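Local coordinates for protein esterase (Uncultured bacterium, PDB 5EGN) that hydrolyses N-acyl homoserine lactones, the signals of bacterial quorum sensing, and is classed as a carboxylesterase, at residues I11-Y16 / V76-A81; F40-T45 / E254-F259. The protein carries 2 engineered substitutions. All blocks are in the same frame, centred on the assembly; numbering follows the deposited sequence.

How the interactions relate
The chain runs through 11-16, then 40-45, then 76-81, and reaches 254-259 close to its C terminus. Interaction 1 closes a loop of 59 residues by packing helix 68-81 on strand 9-16. Interaction 2 closes a much longer loop of 208 residues, from the loop before strand 47-51 to the last helix, 249-257. The segments alternate, so the two loops cross and neither encloses the other. Their centres lie 19 Å apart. They touch where Tyr-16 packs on Phe-40 and Ala-43. Interaction 1 ties helix 68-81 to the N-terminal strand 9-16 of the central sheet. Interaction 2 ties the last helix to the loop before strand 47-51. Both also touch the second subunit.

Interaction 1 (I11-Y16 / V76-A81); sequences IYYDSY and VAVLDA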
loop_
_atom_site.group_PDB
_atom_site.type_symbol
_atom_site.label_atom_id
_atom_site.label_comp_id
_atom_site.label_asym_id
_atom_site.label_seq_id
_atom_site.Cartn_x
_atom_site.Cartn_y
_atom_site.Cartn_z
ATOM N N ILE A 11 -10.515 0.660 15.270
ATOM C CA ILE A 11 -10.420 0.217 13.891
ATOM C C ILE A 11 -9.819 1.322 13.035
ATOM O O ILE A 11 -10.360 2.430 12.976
ATOM C CB ILE A 11 -11.796 -0.170 13.324
ATOM C CG1 ILE A 11 -12.470 -1.203 14.226
ATOM C CG2 ILE A 11 -11.662 -0.697 11.906
ATOM C CD1 ILE A 11 -11.651 -2.455 14.423
ATOM N N TYR A 12 -8.698 1.027 12.385
ATOM C CA TYR A 12 -8.083 1.994 11.488
ATOM C C TYR A 12 -8.722 1.926 10.109
ATOM O O TYR A 12 -9.084 0.850 9.630
ATOM C CB TYR A 12 -6.574 1.764 11.373
ATOM C CG TYR A 12 -5.879 2.837 10.561
ATOM C CD1 TYR A 12 -5.431 4.004 11.164
ATOM C CD2 TYR A 12 -5.688 2.690 9.192
ATOM C CE1 TYR A 12 -4.807 4.990 10.431
ATOM C CE2 TYR A 12 -5.066 3.673 8.451
ATOM C CZ TYR A 12 -4.627 4.820 9.077
ATOM O OH TYR A 12 -4.005 5.803 8.350
ATOM N N TYR A 13 -8.852 3.083 9.474
ATOM C CA TYR A 13 -9.409 3.159 8.134
ATOM C C TYR A 13 -8.803 4.336 7.390
ATOM O O TYR A 13 -8.339 5.291 8.008
ATOM C CB TYR A 13 -10.930 3.301 8.189
ATOM C CG TYR A 13 -11.402 4.644 8.705
ATOM C CD1 TYR A 13 -11.474 4.902 10.066
ATOM C CD2 TYR A 13 -11.779 5.655 7.829
ATOM C CE1 TYR A 13 -11.901 6.129 10.541
ATOM C CE2 TYR A 13 -12.209 6.884 8.295
ATOM C CZ TYR A 13 -12.269 7.113 9.653
ATOM O OH TYR A 13 -12.697 8.331 10.127
ATOM N N ASP A 14 -8.805 4.277 6.064
ATOM C CA ASP A 14 -8.450 5.450 5.277
ATOM C C ASP A 14 -9.609 5.834 4.369
ATOM O O ASP A 14 -10.347 4.972 3.888
ATOM C CB ASP A 14 -7.181 5.206 4.458
ATOM C CG ASP A 14 -5.917 5.308 5.293
ATOM O OD1 ASP A 14 -5.869 6.153 6.213
ATOM O OD2 ASP A 14 -4.968 4.543 5.023
ATOM N N SER A 15 -9.769 7.134 4.146
ATOM C CA SER A 15 -10.857 7.645 3.325
ATOM C C SER A 15 -10.386 8.736 2.366
ATOM O O SER A 15 -9.892 9.778 2.797
ATOM C CB SER A 15 -11.981 8.182 4.215
ATOM O OG SER A 15 -12.964 8.862 3.453
ATOM N N TYR A 16 -10.541 8.492 1.066
ATOM C CA TYR A 16 -10.169 9.485 0.054
ATOM C C TYR A 16 -11.308 9.736 -0.934
ATOM O O TYR A 16 -12.097 8.842 -1.217
ATOM C CB TYR A 16 -8.922 9.045 -0.721
ATOM C CG TYR A 16 -7.690 8.754 0.114
ATOM C CD1 TYR A 16 -6.764 9.751 0.397
ATOM C CD2 TYR A 16 -7.439 7.476 0.591
ATOM C CE1 TYR A 16 -5.634 9.484 1.149
ATOM C CE2 TYR A 16 -6.312 7.199 1.342
ATOM C CZ TYR A 16 -5.413 8.206 1.618
ATOM O OH TYR A 16 -4.292 7.930 2.365
ATOM N N VAL A 76 -19.458 -1.177 10.179
ATOM C CA VAL A 76 -20.600 -0.290 10.391
ATOM C C VAL A 76 -20.195 0.928 11.221
ATOM O O VAL A 76 -20.689 2.029 10.996
ATOM C CB VAL A 76 -21.777 -1.020 11.082
ATOM C CG1 VAL A 76 -22.921 -0.055 11.366
ATOM C CG2 VAL A 76 -22.270 -2.165 10.219
ATOM N N ALA A 77 -19.288 0.727 12.173
ATOM C CA ALA A 77 -18.751 1.834 12.960
ATOM C C ALA A 77 -18.036 2.827 12.054
ATOM O O ALA A 77 -18.252 4.042 12.147
ATOM C CB ALA A 77 -17.808 1.324 14.033
ATOM N N VAL A 78 -17.188 2.302 11.172
ATOM C CA VAL A 78 -16.488 3.151 10.211
ATOM C C VAL A 78 -17.472 3.940 9.342
ATOM O O VAL A 78 -17.310 5.147 9.151
ATOM C CB VAL A 78 -15.553 2.328 9.307
ATOM C CG1 VAL A 78 -14.920 3.219 8.244
ATOM C CG2 VAL A 78 -14.481 1.645 10.144
ATOM N N LEU A 79 -18.496 3.261 8.833
ATOM C CA LEU A 79 -19.500 3.911 7.992
ATOM C C LEU A 79 -20.294 4.965 8.763
ATOM O O LEU A 79 -20.720 5.972 8.196
ATOM C CB LEU A 79 -20.451 2.870 7.399
ATOM C CG LEU A 79 -19.832 1.909 6.380
ATOM C CD1 LEU A 79 -20.840 0.854 5.947
ATOM C CD2 LEU A 79 -19.295 2.672 5.180
ATOM N N ASP A 80 -20.482 4.726 10.056
ATOM C CA ASP A 80 -21.207 5.649 10.918
ATOM C C ASP A 80 -20.405 6.921 11.155
ATOM O O ASP A 80 -20.945 8.025 11.077
ATOM C CB ASP A 80 -21.549 4.985 12.254
ATOM C CG ASP A 80 -22.694 3.997 12.139
ATOM O OD1 ASP A 80 -23.414 4.040 11.122
ATOM O OD2 ASP A 80 -22.879 3.181 13.068
ATOM N N ALA A 81 -19.117 6.764 11.445
ATOM C CA ALA A 81 -18.246 7.918 11.637
ATOM C C ALA A 81 -18.113 8.718 10.345
ATOM O O ALA A 81 -17.982 9.940 10.371
ATOM C CB ALA A 81 -16.878 7.478 12.135
#
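Tyr-13 and Val-78 mark the closest backbone approach, with 7.4 Å between their CA atoms, where helix 68-81 lies over strand 9-16. This is a helix packed on the central sheet of an alpha/beta hydrolase fold. The contact is buried and wholly apolar, with no hydrogen bond across it. Val-78 has its two methyls on separate partners. CG1 sits over one face of the Tyr-13 ring as a CH-pi contact, 4.2 Å from the centroid and 25° off the normal. It is shifted toward the CG side of the ring, so it also meets Tyr-13 CB. With Tyr-13 CG between its own backbone N and carbonyl carbon (chi1 70°), the ring stands beside the helix, and chi2 of -82° turns one face to Val-78. Tyr-12 and Asp-14 alternate with Tyr-13 along the strand and point away from the helix. On that other face Asp-14 forms a salt bridge with Arg-58 of the second subunit. Val-78 also touches Val-4 and Ile-51, on the strands that flank strand 9-16. Its other methyl, CG2, meets the branch methyl CG2 of Ile-11 at 4.1 Å, and these two side chains cross at about a right angle.

Interaction 2 (F40-T45 / E254-F259); sequences FPFAQT and ELLRGF
The ring of Phe-42 reaches across to Leu-256, and Arg-257 adds its aliphatic stem at the margin. Phe-42 lies in a type I beta turn running from Pro-41 to Gln-44, ahead of strand 47-51. Leu-256 belongs to the C-terminal helix 249-257 of the alpha/beta hydrolase fold. The nearest backbones, at Phe-42 and Arg-257, keep 8.5 Å between their CA atoms, and the aromatic ring spans the distance. Leu-256 can be followed outward. Its CB meets Phe-42 CZ at 3.6 Å. CG lies anti to the backbone N (chi1 180°), which carries the branch out over the far end of the ring, and it meets Phe-42 CZ and CE1. The methyl CD2 goes furthest over the ring. It forms a CH-pi contact, 3.9 Å from the centroid of the Phe-42 ring and 24° off the normal. Leu-256 also touches Phe-24 and Val-90, in two strands of the central sheet. Phe-42 in turn packs on Ile-22 and Val-48. Arg-257 CG approaches Phe-42 CE1 obliquely, 4.0 Å away. Its chain bends further out, and the guanidinium lies with one face over Glu-254 CA. NE makes a weak hydrogen bond to the backbone O of Asn-253. An alanine in place of Phe-42 would strip the far ring atoms from Leu-256 CB, CG and CD2 and is likely to open a gap between the turn and the helix. No hydrogen bond crosses between the segments, so what joins the loop to the helix here is apolar packing and one CH-pi contact, and the arginine contributes its aliphatic CG rather than its charge.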
loop_
_atom_site.group_PDB
_atom_site.type_symbol
_atom_site.label_atom_id
_atom_site.label_comp_id
_atom_site.label_asym_id
_atom_site.label_seq_id
_atom_site.Cartn_x
_atom_site.Cartn_y
_atom_site.Cartn_z
ATOM N N PHE A 40 -6.655 4.616 -4.978
ATOM C CA PHE A 40 -6.519 5.977 -5.487
ATOM C C PHE A 40 -7.120 6.216 -6.881
ATOM O O PHE A 40 -7.669 7.292 -7.123
ATOM C CB PHE A 40 -5.041 6.377 -5.464
ATOM C CG PHE A 40 -4.428 6.302 -4.095
ATOM C CD1 PHE A 40 -4.591 7.340 -3.193
ATOM C CD2 PHE A 40 -3.712 5.185 -3.700
ATOM C CE1 PHE A 40 -4.041 7.271 -1.927
ATOM C CE2 PHE A 40 -3.160 5.110 -2.435
ATOM C CZ PHE A 40 -3.324 6.154 -1.547
ATOM N N PRO A 41 -7.014 5.241 -7.806
ATOM C CA PRO A 41 -7.765 5.446 -9.051
ATOM C C PRO A 41 -9.271 5.560 -8.819
ATOM O O PRO A 41 -9.930 6.370 -9.470
ATOM C CB PRO A 41 -7.430 4.197 -9.867
ATOM C CG PRO A 41 -6.073 3.821 -9.404
ATOM C CD PRO A 41 -6.060 4.122 -7.931
ATOM N N PHE A 42 -9.804 4.769 -7.893
ATOM C CA PHE A 42 -11.225 4.830 -7.576
ATOM C C PHE A 42 -11.550 6.018 -6.676
ATOM O O PHE A 42 -12.713 6.377 -6.510
ATOM C CB PHE A 42 -11.688 3.527 -6.922
ATOM C CG PHE A 42 -11.875 2.401 -7.896
ATOM C CD1 PHE A 42 -13.043 2.295 -8.632
ATOM C CD2 PHE A 42 -10.882 1.455 -8.084
ATOM C CE1 PHE A 42 -13.219 1.263 -9.534
ATOM C CE2 PHE A 42 -11.052 0.422 -8.984
ATOM C CZ PHE A 42 -12.220 0.328 -9.711
ATOM N N ALA A 43 -10.521 6.629 -6.101
ATOM C CA ALA A 43 -10.704 7.830 -5.294
ATOM C C ALA A 43 -10.961 9.041 -6.183
ATOM O O ALA A 43 -11.374 10.097 -5.707
ATOM C CB ALA A 43 -9.496 8.070 -4.409
ATOM N N GLN A 44 -10.709 8.883 -7.479
ATOM C CA GLN A 44 -10.932 9.956 -8.439
ATOM C C GLN A 44 -12.415 10.105 -8.764
ATOM O O GLN A 44 -12.883 11.196 -9.082
ATOM C CB GLN A 44 -10.143 9.703 -9.727
ATOM C CG GLN A 44 -8.641 9.587 -9.538
ATOM C CD GLN A 44 -7.904 9.423 -10.853
ATOM O OE1 GLN A 44 -7.259 8.404 -11.095
ATOM N NE2 GLN A 44 -7.999 10.431 -11.713
ATOM N N THR A 45 -13.148 9.000 -8.676
ATOM C CA THR A 45 -14.560 8.989 -9.041
ATOM C C THR A 45 -15.467 8.632 -7.868
ATOM O O THR A 45 -16.677 8.846 -7.929
ATOM C CB THR A 45 -14.834 7.994 -10.184
ATOM O OG1 THR A 45 -14.319 6.704 -9.830
ATOM C CG2 THR A 45 -14.171 8.462 -11.468
ATOM N N GLU A 254 -10.969 -2.649 -14.023
ATOM C CA GLU A 254 -11.978 -2.579 -15.076
ATOM C C GLU A 254 -13.238 -3.337 -14.678
ATOM O O GLU A 254 -14.356 -2.890 -14.938
ATOM C CB GLU A 254 -11.426 -3.135 -16.386
ATOM C CG GLU A 254 -10.259 -2.345 -16.944
ATOM C CD GLU A 254 -9.599 -3.046 -18.112
ATOM O OE1 GLU A 254 -10.325 -3.661 -18.920
ATOM O OE2 GLU A 254 -8.355 -2.989 -18.215
ATOM N N LEU A 255 -13.045 -4.491 -14.050
ATOM C CA LEU A 255 -14.159 -5.308 -13.588
ATOM C C LEU A 255 -14.981 -4.567 -12.536
ATOM O O LEU A 255 -16.212 -4.600 -12.559
ATOM C CB LEU A 255 -13.647 -6.634 -13.027
ATOM C CG LEU A 255 -14.667 -7.749 -12.808
ATOM C CD1 LEU A 255 -15.383 -8.082 -14.106
ATOM C CD2 LEU A 255 -13.972 -8.978 -12.257
ATOM N N LEU A 256 -14.291 -3.894 -11.620
ATOM C CA LEU A 256 -14.950 -3.126 -10.568
ATOM C C LEU A 256 -15.569 -1.857 -11.143
ATOM O O LEU A 256 -16.586 -1.370 -10.650
ATOM C CB LEU A 256 -13.961 -2.781 -9.450
ATOM C CG LEU A 256 -14.475 -1.964 -8.262
ATOM C CD1 LEU A 256 -15.769 -2.540 -7.709
ATOM C CD2 LEU A 256 -13.418 -1.893 -7.169
ATOM N N ARG A 257 -14.953 -1.335 -12.197
ATOM C CA ARG A 257 -15.502 -0.196 -12.921
ATOM C C ARG A 257 -16.816 -0.573 -13.591
ATOM O O ARG A 257 -17.635 0.290 -13.905
ATOM C CB ARG A 257 -14.509 0.314 -13.967
ATOM C CG ARG A 257 -13.684 1.510 -13.522
ATOM C CD ARG A 257 -12.655 1.889 -14.578
ATOM N NE ARG A 257 -11.369 1.235 -14.352
ATOM C CZ ARG A 257 -10.439 1.073 -15.288
ATOM N NH1 ARG A 257 -10.658 1.506 -16.520
ATOM N NH2 ARG A 257 -9.295 0.470 -14.995
ATOM N N GLY A 258 -17.006 -1.871 -13.812
ATOM C CA GLY A 258 -18.215 -2.378 -14.433
ATOM C C GLY A 258 -19.418 -2.304 -13.515
ATOM O O GLY A 258 -20.560 -2.259 -13.971
ATOM N N PHE A 259 -19.156 -2.297 -12.212
ATOM C CA PHE A 259 -20.206 -2.151 -11.212
ATOM C C PHE A 259 -20.481 -0.673 -10.956
ATOM O O PHE A 259 -19.921 -0.080 -10.034
ATOM C CB PHE A 259 -19.804 -2.861 -9.913
ATOM C CG PHE A 259 -20.796 -2.704 -8.791
ATOM C CD1 PHE A 259 -22.135 -2.456 -9.047
ATOM C CD2 PHE A 259 -20.382 -2.802 -7.474
ATOM C CE1 PHE A 259 -23.036 -2.306 -8.015
ATOM C CE2 PHE A 259 -21.281 -2.657 -6.440
ATOM C CZ PHE A 259 -22.608 -2.405 -6.712
#